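Local coordinates for protein coenzyme f420-dependent n5,n10-methylenetetrahydromethanopterin reductase (Methanopyrus kandleri, PDB 1EZW) that catalyses the reversible reduction of methylenetetrahydromethanopterin to methyltetrahydromethanopterin with reduced coenzyme F420, a step of methanogenesis from carbon dioxide, at residues Leu83-Gly88 with Arg164-Ser169; Asn196-Lys201 with Ala228-Ser233; Glu262-Asp267 with Glu296-Ala301. All coordinates share one frame; numbering follows the deposited sequence.

The three contacts occupy one TIM-barrel subunit and follow one another along the chain. Interaction 1 lies far from the rest: its centre is 30 Å from that of interaction 2 and 40 Å from that of interaction 3, across the centre of the chain. It faces other subunits of the tetramer, and Gly88 lies about 7 Å from a magnesium ion, whose site includes Thr56 and Ser57. Interactions 2 and 3 have centres only 10 Å apart and touch. Cys231 and Ser233 pair with Ile300 in a small parallel sheet, Cys231 O to Ile300 N and Ser233 N to Ile300 O, both probable hydrogen bonds of 2.9 Å. Asn199 also binds the backbone of Glu296, tying 196-201 to 296-301.

Interaction 1: residues Leu83-Gly88 with Arg164-Ser169; sequences LDWISG and RSIQGS
The last turn of helix 73-86 meets the irregular chain 164-169 most closely at Trp85 and Ser165, whose CA atoms are 4.9 Å apart, before Gly88, at positive phi, closes the helix in a Schellman motif. Asp84 carries the polar part of the contact. Its carboxylate swings to the far side of CB from the backbone N (chi1 -164°) and so extends to two consecutive peptide N-H groups. Asp84 OD1 takes Ile166 N at 2.7 Å on its anti side and Gln167 N at 2.8 Å, the latter nearly in line with the C-O bond. Asp84 OD2 receives NE2 of Gln167 at 2.8 Å from the syn side, 33° out of the carboxylate plane, in an almost straight bond. Aspartate suits this place because one short side chain offers two acceptors to a turn whose N-H groups converge. Both ends of the bond to OD2 have second partners in Ala91: its N donates to Asp84 OD2, and its O accepts from Gln167 NE2. The contact thus fastens the loop before barrel strand 173-176 to the end of an outer helix of the TIM barrel. Beside this polar grip, Ile166 stretches its CD1 methyl over the helix end, 3.6 Å from Trp85 O and 3.7 Å from Gly88 CA. Ile166 CG1 lies 4.2 Å from Trp85 CD1, while the same indole carbon approaches Arg164 O at 3.3 Å. Lys24 of the second subunit makes a cation-pi contact with Trp85, whose ring also meets Tyr43 of the third subunit.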
ATOM      1  N   LEU A  83      11.433  -3.028   8.328  1.00 14.95           N
ATOM      2  CA  LEU A  83      10.356  -3.981   8.048  1.00 14.06           C
ATOM      3  C   LEU A  83       9.502  -4.125   9.301  1.00 14.82           C
ATOM      4  O   LEU A  83       8.275  -4.168   9.203  1.00 14.24           O
ATOM      5  CB  LEU A  83      10.915  -5.344   7.702  1.00 14.28           C
ATOM      6  CG  LEU A  83       9.883  -6.441   7.398  1.00 17.05           C
ATOM      7  CD1 LEU A  83       8.935  -6.018   6.253  1.00 17.84           C
ATOM      8  CD2 LEU A  83      10.637  -7.694   6.960  1.00 18.35           C
ATOM      9  N   ASP A  84      10.117  -4.217  10.487  1.00 13.85           N
ATOM     10  CA  ASP A  84       9.307  -4.359  11.709  1.00 14.34           C
ATOM     11  C   ASP A  84       8.388  -3.150  11.941  1.00 15.17           C
ATOM     12  O   ASP A  84       7.207  -3.286  12.293  1.00 15.12           O
ATOM     13  CB  ASP A  84      10.212  -4.495  12.941  1.00 14.18           C
ATOM     14  CG  ASP A  84       9.464  -5.028  14.131  1.00 16.91           C
ATOM     15  OD1 ASP A  84       9.495  -4.380  15.196  1.00 16.57           O
ATOM     16  OD2 ASP A  84       8.829  -6.108  13.958  1.00 15.07           O
ATOM     17  N   TRP A  85       8.931  -1.952  11.762  1.00 14.10           N
ATOM     18  CA  TRP A  85       8.140  -0.760  11.986  1.00 13.84           C
ATOM     19  C   TRP A  85       6.980  -0.682  10.969  1.00 13.44           C
ATOM     20  O   TRP A  85       5.807  -0.467  11.333  1.00 14.16           O
ATOM     21  CB  TRP A  85       9.044   0.485  11.873  1.00 13.90           C
ATOM     22  CG  TRP A  85       8.339   1.724  12.346  1.00 13.59           C
ATOM     23  CD1 TRP A  85       8.417   2.298  13.610  1.00 15.07           C
ATOM     24  CD2 TRP A  85       7.433   2.529  11.589  1.00 14.55           C
ATOM     25  NE1 TRP A  85       7.599   3.418  13.662  1.00 15.82           N
ATOM     26  CE2 TRP A  85       6.989   3.577  12.442  1.00 14.28           C
ATOM     27  CE3 TRP A  85       6.939   2.468  10.273  1.00 14.39           C
ATOM     28  CZ2 TRP A  85       6.076   4.559  12.012  1.00 15.44           C
ATOM     29  CZ3 TRP A  85       6.023   3.434   9.853  1.00 14.49           C
ATOM     30  CH2 TRP A  85       5.600   4.467  10.716  1.00 15.37           C
ATOM     31  N   ILE A  86       7.295  -0.817   9.686  1.00 12.39           N
ATOM     32  CA  ILE A  86       6.250  -0.745   8.677  1.00 12.02           C
ATOM     33  C   ILE A  86       5.152  -1.802   8.837  1.00 12.97           C
ATOM     34  O   ILE A  86       3.981  -1.517   8.601  1.00 14.67           O
ATOM     35  CB  ILE A  86       6.880  -0.840   7.268  1.00 13.25           C
ATOM     36  CG1 ILE A  86       7.718   0.440   7.043  1.00 14.69           C
ATOM     37  CG2 ILE A  86       5.772  -0.871   6.197  1.00 13.88           C
ATOM     38  CD1 ILE A  86       8.551   0.426   5.760  1.00 14.87           C
ATOM     39  N   SER A  87       5.535  -3.011   9.291  1.00 12.53           N
ATOM     40  CA  SER A  87       4.578  -4.106   9.462  1.00 13.18           C
ATOM     41  C   SER A  87       3.843  -4.050  10.803  1.00 13.78           C
ATOM     42  O   SER A  87       3.013  -4.922  11.052  1.00 14.61           O
ATOM     43  CB  SER A  87       5.269  -5.468   9.343  1.00 13.58           C
ATOM     44  OG  SER A  87       6.139  -5.667  10.466  1.00 13.67           O
ATOM     45  N   GLY A  88       4.110  -3.059  11.644  1.00 14.43           N
ATOM     46  CA  GLY A  88       3.390  -3.004  12.934  1.00 16.49           C
ATOM     47  C   GLY A  88       3.875  -4.072  13.926  1.00 17.21           C
ATOM     48  O   GLY A  88       3.100  -4.574  14.762  1.00 17.12           O
ATOM     49  N   ARG A 164      13.855   3.141  14.883  1.00 19.14           N
ATOM     50  CA  ARG A 164      13.348   2.290  15.930  1.00 20.34           C
ATOM     51  C   ARG A 164      12.371   1.269  15.349  1.00 19.45           C
ATOM     52  O   ARG A 164      11.548   1.576  14.473  1.00 17.94           O
ATOM     53  CB  ARG A 164      12.645   3.094  17.021  1.00 23.60           C
ATOM     54  CG  ARG A 164      13.630   3.861  17.946  1.00 26.99           C
ATOM     55  CD  ARG A 164      14.503   2.896  18.768  1.00 32.17           C
ATOM     56  NE  ARG A 164      15.419   3.626  19.658  1.00 33.46           N
ATOM     57  CZ  ARG A 164      16.551   4.209  19.271  1.00 35.44           C
ATOM     58  NH1 ARG A 164      17.323   4.864  20.156  1.00 37.30           N
ATOM     59  NH2 ARG A 164      16.947   4.099  18.016  1.00 35.64           N
ATOM     60  N   SER A 165      12.463   0.042  15.857  1.00 18.93           N
ATOM     61  CA  SER A 165      11.541  -1.016  15.468  1.00 17.51           C
ATOM     62  C   SER A 165      10.363  -0.949  16.442  1.00 19.05           C
ATOM     63  O   SER A 165      10.293  -0.037  17.262  1.00 20.77           O
ATOM     64  CB  SER A 165      12.218  -2.387  15.620  1.00 17.17           C
ATOM     65  OG  SER A 165      12.569  -2.610  16.995  1.00 17.11           O
ATOM     66  N   ILE A 166       9.456  -1.912  16.375  0.70 17.58           N
ATOM     67  CA  ILE A 166       8.343  -1.938  17.326  0.70 18.14           C
ATOM     68  C   ILE A 166       8.581  -3.041  18.353  0.70 19.21           C
ATOM     69  O   ILE A 166       8.415  -2.818  19.559  0.70 19.12           O
ATOM     70  CB  ILE A 166       7.029  -2.101  16.556  0.70 17.35           C
ATOM     71  CG1 ILE A 166       6.728  -0.754  15.902  0.70 15.78           C
ATOM     72  CG2 ILE A 166       5.847  -2.569  17.488  0.70 16.18           C
ATOM     73  CD1 ILE A 166       5.661  -0.804  14.918  0.70 15.28           C
ATOM     74  N   GLN A 167       9.022  -4.212  17.902  1.00 19.33           N
ATOM     75  CA  GLN A 167       9.271  -5.310  18.854  1.00 19.95           C
ATOM     76  C   GLN A 167      10.620  -5.186  19.550  1.00 21.10           C
ATOM     77  O   GLN A 167      10.860  -5.906  20.527  1.00 20.71           O
ATOM     78  CB  GLN A 167       9.309  -6.661  18.156  1.00 20.08           C
ATOM     79  CG  GLN A 167       8.078  -7.025  17.401  1.00 21.71           C
ATOM     80  CD  GLN A 167       8.243  -8.397  16.776  1.00 24.04           C
ATOM     81  OE1 GLN A 167       8.064  -9.424  17.447  1.00 26.54           O
ATOM     82  NE2 GLN A 167       8.636  -8.435  15.498  1.00 18.02           N
ATOM     83  N   GLY A 168      11.508  -4.319  19.055  1.00 20.47           N
ATOM     84  CA  GLY A 168      12.839  -4.239  19.668  1.00 21.11           C
ATOM     85  C   GLY A 168      13.530  -5.614  19.702  1.00 21.81           C
ATOM     86  O   GLY A 168      13.509  -6.360  18.718  1.00 20.30           O
ATOM     87  N   SER A 169      14.173  -5.964  20.815  0.70 22.84           N
ATOM     88  CA  SER A 169      14.835  -7.254  20.861  0.70 23.47           C
ATOM     89  C   SER A 169      13.899  -8.469  20.909  0.70 23.84           C
ATOM     90  O   SER A 169      14.378  -9.604  20.920  0.70 25.66           O
ATOM     91  CB  SER A 169      15.844  -7.298  22.018  0.70 25.66           C
ATOM     92  OG  SER A 169      15.181  -7.077  23.233  0.70 24.88           O
TER

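Interaction 2: residues Asn196-Lys201 with Ala228-Ser233; sequences NASNPK and AYTCFS
Ser198 reaches across to the backbone of Thr230 and Cys231 with its hydroxyl, which lies anti to its own carbonyl carbon (chi1 -53°). Ser198 OG accepts from Cys231 N at 3.1 Å, with an N-H...O angle of 162°, and rests 3.3 Å from Thr230 CA. Serine is apt here: its hydroxyl is close enough to the backbone to satisfy a buried peptide N-H where the strand has given way to a loop. Thr230 turns its two branches to different tasks. Thr230 CG2 points back toward 196-201, 3.8 Å from Ala197 O, whereas OG1, held between the backbone N and carbonyl carbon, binds Val323 O on the neighbouring barrel strand. The contact lies where strands 192-196 and 225-229 end; helix 200-216 joins the two in a beta-alpha-beta unit of the TIM barrel. As the strands run out, their backbones are linked by a weak bond from Ala197 N to Tyr229 O, 3.3 Å long and bent. The Ala228 methyl packs 3.7 Å from Ala197 O, while the Ala197 methyl is turned away, toward helix 200-216. Asn196 sends its amide to the edge of the Tyr229 ring near the ring plane, with Asn196 ND2 3.1 Å from Tyr229 CB and 3.4 Å from Tyr229 CD2; the amide and ring planes differ by 26°. The Tyr229 ring carries on past Asn196 and meets Trp35 edge-to-face. Beyond Ser198, Asn199 caps helix 200-216, with Asn199 OD1 accepting from Lys201 N at 3.0 Å, while its ND2 serves Glu296 O.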
ATOM      1  N   ASN A 196      16.633 -27.244   6.228  0.65 23.94           N
ATOM      2  CA  ASN A 196      16.208 -27.635   4.897  0.65 25.52           C
ATOM      3  C   ASN A 196      16.081 -29.153   4.889  0.65 25.33           C
ATOM      4  O   ASN A 196      17.066 -29.858   4.638  0.65 25.36           O
ATOM      5  CB  ASN A 196      17.240 -27.207   3.846  0.65 28.92           C
ATOM      6  CG  ASN A 196      17.102 -25.744   3.444  0.65 32.85           C
ATOM      7  OD1 ASN A 196      17.988 -25.174   2.807  0.65 36.92           O
ATOM      8  ND2 ASN A 196      15.979 -25.144   3.784  0.65 33.71           N
ATOM      9  N   ALA A 197      14.889 -29.638   5.217  1.00 23.81           N
ATOM     10  CA  ALA A 197      14.624 -31.086   5.211  1.00 24.00           C
ATOM     11  C   ALA A 197      13.136 -31.296   5.313  1.00 24.08           C
ATOM     12  O   ALA A 197      12.428 -30.445   5.859  1.00 23.59           O
ATOM     13  CB  ALA A 197      15.350 -31.764   6.420  1.00 22.55           C
ATOM     14  N   SER A 198      12.660 -32.459   4.850  1.00 23.06           N
ATOM     15  CA  SER A 198      11.236 -32.749   4.859  1.00 22.76           C
ATOM     16  C   SER A 198      10.863 -34.109   5.467  1.00 24.12           C
ATOM     17  O   SER A 198       9.698 -34.493   5.430  1.00 24.70           O
ATOM     18  CB  SER A 198      10.722 -32.707   3.400  1.00 24.83           C
ATOM     19  OG  SER A 198      11.088 -31.474   2.770  1.00 25.35           O
ATOM     20  N   ASN A 199      11.831 -34.793   6.063  1.00 22.97           N
ATOM     21  CA  ASN A 199      11.561 -36.162   6.557  1.00 24.75           C
ATOM     22  C   ASN A 199      11.949 -36.343   8.037  1.00 24.51           C
ATOM     23  O   ASN A 199      12.901 -35.738   8.521  1.00 24.13           O
ATOM     24  CB  ASN A 199      12.326 -37.103   5.612  1.00 24.81           C
ATOM     25  CG  ASN A 199      12.064 -38.583   5.889  1.00 28.48           C
ATOM     26  OD1 ASN A 199      12.575 -39.147   6.866  1.00 27.39           O
ATOM     27  ND2 ASN A 199      11.270 -39.210   5.035  1.00 26.92           N
ATOM     28  N   PRO A 200      11.175 -37.146   8.796  1.00 24.46           N
ATOM     29  CA  PRO A 200      11.466 -37.374  10.209  1.00 25.36           C
ATOM     30  C   PRO A 200      12.909 -37.782  10.503  1.00 26.35           C
ATOM     31  O   PRO A 200      13.456 -37.357  11.521  1.00 26.55           O
ATOM     32  CB  PRO A 200      10.456 -38.470  10.591  1.00 25.47           C
ATOM     33  CG  PRO A 200       9.256 -38.089   9.713  1.00 25.75           C
ATOM     34  CD  PRO A 200       9.981 -37.913   8.390  1.00 25.02           C
ATOM     35  N   LYS A 201      13.524 -38.569   9.621  1.00 27.52           N
ATOM     36  CA  LYS A 201      14.895 -39.023   9.865  1.00 29.20           C
ATOM     37  C   LYS A 201      15.909 -37.892   9.929  1.00 28.92           C
ATOM     38  O   LYS A 201      16.918 -37.974  10.642  1.00 29.18           O
ATOM     39  CB  LYS A 201      15.315 -40.060   8.812  1.00 31.75           C
ATOM     40  CG  LYS A 201      14.577 -41.391   9.032  1.00 33.37           C
ATOM     41  CD  LYS A 201      15.175 -42.535   8.207  1.00 36.68           C
ATOM     42  CE  LYS A 201      14.828 -42.466   6.753  1.00 36.57           C
ATOM     43  NZ  LYS A 201      13.370 -42.660   6.503  1.00 36.92           N
ATOM     44  N   ALA A 228      10.877 -26.794   9.789  1.00 19.58           N
ATOM     45  CA  ALA A 228      11.268 -27.593   8.654  1.00 19.87           C
ATOM     46  C   ALA A 228      10.998 -26.821   7.367  1.00 19.60           C
ATOM     47  O   ALA A 228       9.847 -26.523   7.080  1.00 18.68           O
ATOM     48  CB  ALA A 228      10.442 -28.907   8.634  1.00 20.35           C
ATOM     49  N   TYR A 229      12.054 -26.466   6.645  0.55 19.64           N
ATOM     50  CA  TYR A 229      11.912 -25.769   5.364  0.55 21.05           C
ATOM     51  C   TYR A 229      11.743 -26.926   4.369  0.55 22.10           C
ATOM     52  O   TYR A 229      12.726 -27.525   3.915  0.55 21.83           O
ATOM     53  CB  TYR A 229      13.193 -24.962   5.083  0.55 22.23           C
ATOM     54  CG  TYR A 229      13.080 -23.449   5.281  0.55 23.99           C
ATOM     55  CD1 TYR A 229      12.143 -22.890   6.155  0.55 24.97           C
ATOM     56  CD2 TYR A 229      13.962 -22.590   4.631  0.55 24.77           C
ATOM     57  CE1 TYR A 229      12.095 -21.489   6.376  0.55 26.85           C
ATOM     58  CE2 TYR A 229      13.927 -21.210   4.841  0.55 25.95           C
ATOM     59  CZ  TYR A 229      12.997 -20.666   5.709  0.55 26.62           C
ATOM     60  OH  TYR A 229      13.007 -19.300   5.934  0.55 26.97           O
ATOM     61  N   THR A 230      10.491 -27.229   4.022  1.00 20.69           N
ATOM     62  CA  THR A 230      10.180 -28.369   3.158  1.00 22.04           C
ATOM     63  C   THR A 230       9.953 -28.144   1.678  1.00 23.37           C
ATOM     64  O   THR A 230       9.764 -27.012   1.220  1.00 23.33           O
ATOM     65  CB  THR A 230       8.898 -29.075   3.655  1.00 20.59           C
ATOM     66  OG1 THR A 230       7.737 -28.294   3.288  1.00 20.35           O
ATOM     67  CG2 THR A 230       8.917 -29.230   5.191  1.00 21.39           C
ATOM     68  N   CYS A 231      10.048 -29.239   0.930  1.00 23.13           N
ATOM     69  CA  CYS A 231       9.649 -29.276  -0.470  1.00 23.09           C
ATOM     70  C   CYS A 231       8.225 -29.789  -0.200  1.00 23.84           C
ATOM     71  O   CYS A 231       8.039 -30.888   0.359  1.00 23.35           O
ATOM     72  CB  CYS A 231      10.447 -30.301  -1.257  1.00 24.87           C
ATOM     73  SG  CYS A 231       9.704 -30.628  -2.841  1.00 27.10           S
ATOM     74  N   PHE A 232       7.202 -29.026  -0.585  1.00 21.07           N
ATOM     75  CA  PHE A 232       5.848 -29.406  -0.201  1.00 21.85           C
ATOM     76  C   PHE A 232       4.929 -29.401  -1.398  1.00 22.65           C
ATOM     77  O   PHE A 232       5.015 -28.490  -2.241  1.00 23.48           O
ATOM     78  CB  PHE A 232       5.375 -28.361   0.828  1.00 21.12           C
ATOM     79  CG  PHE A 232       4.129 -28.700   1.554  1.00 20.99           C
ATOM     80  CD1 PHE A 232       4.191 -29.182   2.858  1.00 20.48           C
ATOM     81  CD2 PHE A 232       2.890 -28.423   0.995  1.00 20.91           C
ATOM     82  CE1 PHE A 232       3.021 -29.373   3.607  1.00 22.15           C
ATOM     83  CE2 PHE A 232       1.712 -28.615   1.732  1.00 21.29           C
ATOM     84  CZ  PHE A 232       1.775 -29.081   3.025  1.00 22.39           C
ATOM     85  N   SER A 233       4.049 -30.400  -1.490  1.00 22.28           N
ATOM     86  CA  SER A 233       3.115 -30.403  -2.624  1.00 24.21           C
ATOM     87  C   SER A 233       1.806 -31.060  -2.240  1.00 23.67           C
ATOM     88  O   SER A 233       1.775 -32.256  -1.903  1.00 24.61           O
ATOM     89  CB  SER A 233       3.724 -31.097  -3.842  1.00 25.00           C
ATOM     90  OG  SER A 233       2.930 -30.823  -5.015  1.00 26.15           O
TER

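Interaction 3: residues Glu262-Asp267 with Glu296-Ala301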
ATOM      1  N   GLU A 262      22.480 -41.856   1.888  1.00 40.83           N
ATOM      2  CA  GLU A 262      22.578 -43.118   2.611  1.00 40.18           C
ATOM      3  C   GLU A 262      21.457 -43.208   3.632  1.00 38.52           C
ATOM      4  O   GLU A 262      20.790 -44.243   3.748  1.00 38.57           O
ATOM      5  CB  GLU A 262      23.924 -43.211   3.333  1.00 42.41           C
ATOM      6  CG  GLU A 262      24.084 -44.475   4.160  1.00 47.09           C
ATOM      7  CD  GLU A 262      25.401 -44.511   4.929  1.00 50.15           C
ATOM      8  OE1 GLU A 262      25.660 -43.581   5.732  1.00 52.16           O
ATOM      9  OE2 GLU A 262      26.173 -45.475   4.740  1.00 52.06           O
ATOM     10  N   ARG A 263      21.259 -42.123   4.378  1.00 36.64           N
ATOM     11  CA  ARG A 263      20.206 -42.043   5.397  1.00 35.47           C
ATOM     12  C   ARG A 263      18.826 -42.427   4.856  1.00 34.28           C
ATOM     13  O   ARG A 263      18.039 -43.080   5.541  1.00 34.01           O
ATOM     14  CB  ARG A 263      20.136 -40.600   5.956  1.00 36.45           C
ATOM     15  CG  ARG A 263      18.962 -40.292   6.894  1.00 37.24           C
ATOM     16  CD  ARG A 263      18.905 -38.777   7.193  1.00 38.18           C
ATOM     17  NE  ARG A 263      20.147 -38.332   7.811  1.00 37.78           N
ATOM     18  CZ  ARG A 263      20.567 -37.072   7.872  1.00 38.26           C
ATOM     19  NH1 ARG A 263      21.719 -36.807   8.464  1.00 37.66           N
ATOM     20  NH2 ARG A 263      19.854 -36.077   7.341  1.00 36.89           N
ATOM     21  N   HIS A 264      18.543 -42.023   3.623  1.00 33.25           N
ATOM     22  CA  HIS A 264      17.239 -42.258   3.025  1.00 33.73           C
ATOM     23  C   HIS A 264      17.221 -43.441   2.064  1.00 34.30           C
ATOM     24  O   HIS A 264      16.253 -43.641   1.338  1.00 33.99           O
ATOM     25  CB  HIS A 264      16.760 -40.954   2.337  1.00 32.29           C
ATOM     26  CG  HIS A 264      16.501 -39.826   3.305  1.00 30.29           C
ATOM     27  ND1 HIS A 264      15.437 -39.828   4.183  1.00 29.22           N
ATOM     28  CD2 HIS A 264      17.237 -38.729   3.617  1.00 30.06           C
ATOM     29  CE1 HIS A 264      15.530 -38.789   4.998  1.00 28.79           C
ATOM     30  NE2 HIS A 264      16.615 -38.105   4.675  1.00 28.45           N
ATOM     31  N   GLY A 265      18.299 -44.222   2.093  1.00 36.24           N
ATOM     32  CA  GLY A 265      18.409 -45.402   1.246  1.00 37.56           C
ATOM     33  C   GLY A 265      18.195 -45.092  -0.215  1.00 39.07           C
ATOM     34  O   GLY A 265      17.535 -45.854  -0.936  1.00 38.54           O
ATOM     35  N   ILE A 266      18.763 -43.981  -0.666  1.00 40.35           N
ATOM     36  CA  ILE A 266      18.595 -43.562  -2.049  1.00 43.14           C
ATOM     37  C   ILE A 266      19.478 -44.295  -3.049  1.00 45.49           C
ATOM     38  O   ILE A 266      20.649 -44.547  -2.785  1.00 46.28           O
ATOM     39  CB  ILE A 266      18.846 -42.048  -2.196  1.00 42.09           C
ATOM     40  CG1 ILE A 266      17.835 -41.274  -1.341  1.00 41.44           C
ATOM     41  CG2 ILE A 266      18.706 -41.630  -3.643  1.00 41.62           C
ATOM     42  CD1 ILE A 266      16.365 -41.490  -1.745  1.00 40.40           C
ATOM     43  N   ASP A 267      18.900 -44.615  -4.202  1.00 47.27           N
ATOM     44  CA  ASP A 267      19.613 -45.296  -5.282  1.00 50.53           C
ATOM     45  C   ASP A 267      20.705 -44.318  -5.718  1.00 52.23           C
ATOM     46  O   ASP A 267      20.465 -43.438  -6.548  1.00 52.90           O
ATOM     47  CB  ASP A 267      18.653 -45.568  -6.451  1.00 50.34           C
ATOM     48  CG  ASP A 267      19.279 -46.399  -7.559  1.00 51.01           C
ATOM     49  OD1 ASP A 267      20.462 -46.172  -7.879  1.00 50.50           O
ATOM     50  OD2 ASP A 267      18.565 -47.260  -8.130  1.00 51.18           O
ATOM     51  N   GLU A 296       9.661 -39.572  -1.085  0.70 29.66           N
ATOM     52  CA  GLU A 296       9.359 -39.779   0.333  0.70 28.99           C
ATOM     53  C   GLU A 296      10.458 -39.164   1.207  0.70 27.93           C
ATOM     54  O   GLU A 296      10.208 -38.645   2.295  0.70 27.14           O
ATOM     55  CB  GLU A 296       9.255 -41.292   0.608  0.70 29.40           C
ATOM     56  CG  GLU A 296       8.850 -41.730   2.013  0.70 29.60           C
ATOM     57  CD  GLU A 296       9.880 -41.424   3.077  0.70 30.23           C
ATOM     58  OE1 GLU A 296      11.098 -41.423   2.783  0.70 30.57           O
ATOM     59  OE2 GLU A 296       9.459 -41.209   4.229  0.70 30.34           O
ATOM     60  N   ALA A 297      11.687 -39.219   0.732  1.00 27.88           N
ATOM     61  CA  ALA A 297      12.769 -38.689   1.516  1.00 27.93           C
ATOM     62  C   ALA A 297      12.861 -37.167   1.519  1.00 27.68           C
ATOM     63  O   ALA A 297      13.149 -36.556   2.557  1.00 25.91           O
ATOM     64  CB  ALA A 297      14.083 -39.251   1.004  1.00 29.01           C
ATOM     65  N   PHE A 298      12.588 -36.575   0.361  1.00 27.84           N
ATOM     66  CA  PHE A 298      12.828 -35.147   0.220  1.00 28.28           C
ATOM     67  C   PHE A 298      11.664 -34.206   0.015  1.00 28.11           C
ATOM     68  O   PHE A 298      11.877 -33.063  -0.382  1.00 29.10           O
ATOM     69  CB  PHE A 298      13.856 -34.962  -0.902  1.00 28.94           C
ATOM     70  CG  PHE A 298      15.134 -35.764  -0.685  1.00 31.56           C
ATOM     71  CD1 PHE A 298      15.535 -36.744  -1.601  1.00 31.75           C
ATOM     72  CD2 PHE A 298      15.903 -35.561   0.454  1.00 31.52           C
ATOM     73  CE1 PHE A 298      16.687 -37.513  -1.362  1.00 31.78           C
ATOM     74  CE2 PHE A 298      17.052 -36.320   0.704  1.00 33.60           C
ATOM     75  CZ  PHE A 298      17.442 -37.300  -0.214  1.00 31.57           C
ATOM     76  N   SER A 299      10.457 -34.657   0.305  1.00 27.17           N
ATOM     77  CA  SER A 299       9.292 -33.783   0.146  1.00 25.93           C
ATOM     78  C   SER A 299       8.168 -34.327   1.001  1.00 26.45           C
ATOM     79  O   SER A 299       8.234 -35.478   1.508  1.00 25.16           O
ATOM     80  CB  SER A 299       8.812 -33.754  -1.315  1.00 26.52           C
ATOM     81  OG  SER A 299       8.060 -34.927  -1.656  1.00 26.61           O
ATOM     82  N   ILE A 300       7.162 -33.483   1.193  1.00 24.30           N
ATOM     83  CA  ILE A 300       5.934 -33.860   1.868  1.00 24.88           C
ATOM     84  C   ILE A 300       4.965 -33.664   0.712  1.00 26.15           C
ATOM     85  O   ILE A 300       4.634 -32.530   0.333  1.00 24.35           O
ATOM     86  CB  ILE A 300       5.570 -32.923   3.017  1.00 26.79           C
ATOM     87  CG1 ILE A 300       6.558 -33.087   4.167  1.00 27.93           C
ATOM     88  CG2 ILE A 300       4.179 -33.244   3.541  1.00 24.91           C
ATOM     89  CD1 ILE A 300       6.256 -32.113   5.285  1.00 28.45           C
ATOM     90  N   ALA A 301       4.513 -34.769   0.125  1.00 25.20           N
ATOM     91  CA  ALA A 301       3.616 -34.671  -1.019  1.00 24.70           C
ATOM     92  C   ALA A 301       2.421 -35.628  -1.018  1.00 26.98           C
ATOM     93  O   ALA A 301       2.526 -36.780  -0.574  1.00 27.28           O
ATOM     94  CB  ALA A 301       4.427 -34.864  -2.313  1.00 24.96           C
TER
HETATM   95  O   HOH W   1      13.500 -41.841   3.921  1.00 31.93           O
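His264 overlaps the Ala297 methyl, whose CB lies 3.4 Å from both CB and CG of the histidine. Farther along the ring, the carbonyl oxygen of Ala297 sits 4.1 Å above one face, offset toward the rim, and Arg263 CG lies on the opposite face, likewise offset. A residue no larger than alanine lets the imidazole approach the helix backbone closely. Phe298 completes the surface: its CE2 comes within 3.8 Å of His264 CD2, with the two rings inclined at 67° in an oblique pairing. Ala297 also places its CB over the centre of the phenylalanine ring, so the one methyl lies against both aromatic groups. Ile266 meets the neighbouring part of the rim obliquely, its CG1 3.9 Å from Phe298 CE1, and its CD1 lies 4.2 Å from Ala297 CB. The isoleucine follows directly on Gly265, the positive-phi residue of the Schellman motif that ends helix 258-263, and the reversal turns its branched chain in toward helix 292-298. The contact therefore joins a helix end in the region following barrel strand 225-229 to the helix leading into strand 300-302. A chi1 of -66° sets the imidazole opposite the carbonyl carbon of His264, facing Ala297. NE2 bonds to Asp202 OD1, which also forms a salt bridge with Arg263, while His264 ND1 and a water in the plane of its ring lie 2.8 Å apart. In one of the two conformers of Glu296, the same water donates to Glu296 OE1 at 2.7 Å. The nearby carboxylates could favour a charged imidazole, but Arg263 shares Asp202 and would offset this, so the charge stays open; what is clear is that both ring nitrogens of this buried histidine have polar partners.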